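Local atomic coordinates of choline kinase (Cryptosporidium parvum, PDB entry 3MES), a protein that probably transfers phosphate from ATP to choline, and perhaps to ethanolamine, with the help of magnesium. Residues V75-I78 / N84-F87. Residues are numbered along the deposited sequence; the frame is centred on the assembly and turned at random.
Sequences VKQI and NQLF. With ADP (adenosine-5'-diphosphate), chain I.
Gln-77 faces Phe-87 as an antiparallel non-hydrogen-bonded pair where strands 75-78 and 85-87 run side by side, their short axes 4.7 Å apart at closest and 136° between their directions. One step toward the turn, Ile-78 N donates to Leu-86 O at 3.0 Å, reaching it from above the carbonyl plane. The reciprocal bond is replaced by a water: it gives a hydrogen to Ile-78 O, accepts one from Leu-86 N at 3.0 Å, and takes a third bond from Gln-77 NE2, bridging the strands where they splay apart.

Gln-77 suits this place because its CB and CG methylenes can pack against an aromatic ring while the terminal amide still reaches a water. With CG anti to the backbone N (chi1 179°) and the chain extended beyond it, the side chain crosses the Phe-87 ring at a slant, Gln-77 CB within 3.3 Å of Phe-87 CE1, and the amide plane is tilted 41° from the ring. The beta-branched Val-75 adds CG1 beside Phe-87 CD1 at 3.7 Å, and the buried phenylalanine fills the face toward helix 51-61, where Ile-54 packs against it.

On the other face of the sheet, Ile-78 and Leu-86 give aliphatic surface to the nucleotide. Ile-78 CG1, between its backbone N and carbonyl carbon, touches Leu-86 CB at 3.6 Å and sends CD1 toward ADP O4'; Leu-86 CD1 approaches ADP O5' at 3.4 Å. At the turn, the backbone N-H of Asn-84 donates to ADP O1B at 3.0 Å. Its amide donates and accepts at once: ND2 bonds weakly to ADP O2B while OD1 accepts from Gly-111 N, which holds it in place. The whole is the nucleotide-binding hairpin of the kinase-like N-terminal lobe, whose first two strands and connecting turn cover the ribose and phosphates.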
# COMPACT_ATOMS: atom_id res chain seq x y z
N VAL B 75 -26.69 -18.42 2.03
CA VAL B 75 -25.62 -19.18 1.41
C VAL B 75 -25.71 -19.05 -0.11
O VAL B 75 -26.73 -19.40 -0.71
CB VAL B 75 -25.70 -20.67 1.77
CG1 VAL B 75 -24.72 -21.48 0.93
CG2 VAL B 75 -25.45 -20.88 3.25
N LYS B 76 -24.65 -18.54 -0.72
CA LYS B 76 -24.65 -18.38 -2.17
C LYS B 76 -23.36 -18.96 -2.77
O LYS B 76 -22.27 -18.45 -2.52
CB LYS B 76 -24.84 -16.91 -2.55
CG LYS B 76 -23.66 -16.28 -3.27
CD LYS B 76 -23.73 -16.56 -4.77
CE LYS B 76 -22.55 -15.94 -5.51
NZ LYS B 76 -22.66 -14.46 -5.62
N GLN B 77 -23.50 -20.03 -3.53
CA GLN B 77 -22.35 -20.70 -4.13
C GLN B 77 -21.77 -19.91 -5.29
O GLN B 77 -22.50 -19.45 -6.17
CB GLN B 77 -22.73 -22.11 -4.59
CG GLN B 77 -21.58 -22.86 -5.24
CD GLN B 77 -21.88 -24.34 -5.42
OE1 GLN B 77 -23.03 -24.76 -5.33
NE2 GLN B 77 -20.84 -25.12 -5.66
N ILE B 78 -20.45 -19.76 -5.29
CA ILE B 78 -19.75 -19.12 -6.39
C ILE B 78 -19.00 -20.19 -7.18
O ILE B 78 -18.51 -21.16 -6.60
CB ILE B 78 -18.76 -18.05 -5.90
CG1 ILE B 78 -17.70 -18.68 -4.99
CG2 ILE B 78 -19.49 -16.95 -5.17
CD1 ILE B 78 -16.68 -17.69 -4.48
N ASN B 84 -12.68 -26.76 -5.88
CA ASN B 84 -13.48 -26.90 -4.67
C ASN B 84 -14.85 -26.24 -4.77
O ASN B 84 -15.09 -25.41 -5.65
CB ASN B 84 -12.71 -26.33 -3.47
CG ASN B 84 -11.35 -26.96 -3.31
OD1 ASN B 84 -11.23 -28.17 -3.11
ND2 ASN B 84 -10.30 -26.14 -3.38
N GLN B 85 -15.74 -26.61 -3.86
CA GLN B 85 -17.05 -25.99 -3.77
C GLN B 85 -16.97 -24.79 -2.83
O GLN B 85 -16.73 -24.94 -1.64
CB GLN B 85 -18.09 -26.98 -3.26
CG GLN B 85 -18.19 -28.26 -4.07
CD GLN B 85 -19.27 -29.19 -3.56
OE1 GLN B 85 -20.44 -28.80 -3.45
NE2 GLN B 85 -18.90 -30.43 -3.24
N LEU B 86 -17.16 -23.60 -3.38
CA LEU B 86 -17.04 -22.38 -2.60
C LEU B 86 -18.39 -21.72 -2.38
O LEU B 86 -19.24 -21.68 -3.27
CB LEU B 86 -16.08 -21.39 -3.28
CG LEU B 86 -14.67 -21.91 -3.59
CD1 LEU B 86 -13.80 -20.79 -4.15
CD2 LEU B 86 -14.03 -22.54 -2.36
N PHE B 87 -18.60 -21.21 -1.17
CA PHE B 87 -19.83 -20.52 -0.84
C PHE B 87 -19.51 -19.25 -0.07
O PHE B 87 -18.66 -19.24 0.81
CB PHE B 87 -20.74 -21.41 0.02
CG PHE B 87 -21.06 -22.74 -0.61
CD1 PHE B 87 -22.18 -22.89 -1.40
CD2 PHE B 87 -20.24 -23.83 -0.39
CE1 PHE B 87 -22.48 -24.12 -1.97
CE2 PHE B 87 -20.53 -25.06 -0.95
CZ PHE B 87 -21.66 -25.20 -1.75
PB ADP I . -10.15 -23.41 -6.39
O1B ADP I . -11.32 -24.28 -6.81
O2B ADP I . -9.50 -23.82 -5.10
O3B ADP I . -9.18 -23.10 -7.52
PA ADP I . -10.03 -20.67 -5.68
O1A ADP I . -8.96 -20.43 -6.73
O2A ADP I . -9.66 -20.72 -4.22
O3A ADP I . -10.85 -22.01 -6.05
O5' ADP I . -11.18 -19.57 -5.90
C5' ADP I . -11.15 -18.35 -5.17
C4' ADP I . -12.00 -17.35 -5.94
O4' ADP I . -13.21 -17.13 -5.23
C3' ADP I . -11.28 -16.02 -6.03
O3' ADP I . -11.10 -15.66 -7.40
C2' ADP I . -12.17 -15.03 -5.33
O2' ADP I . -12.87 -14.25 -6.30
C1' ADP I . -13.15 -15.88 -4.54
N9 ADP I . -12.59 -16.14 -3.19
C8 ADP I . -11.93 -17.25 -2.81
N7 ADP I . -11.56 -17.18 -1.50
C5 ADP I . -11.98 -15.99 -1.03
C6 ADP I . -11.92 -15.28 0.27
N6 ADP I . -11.31 -15.84 1.34
N1 ADP I . -12.50 -14.06 0.34
C2 ADP I . -13.10 -13.49 -0.73
N3 ADP I . -13.20 -14.08 -1.93
C4 ADP I . -12.67 -15.31 -2.14
O HOH W 1 -18.66 -23.75 -5.97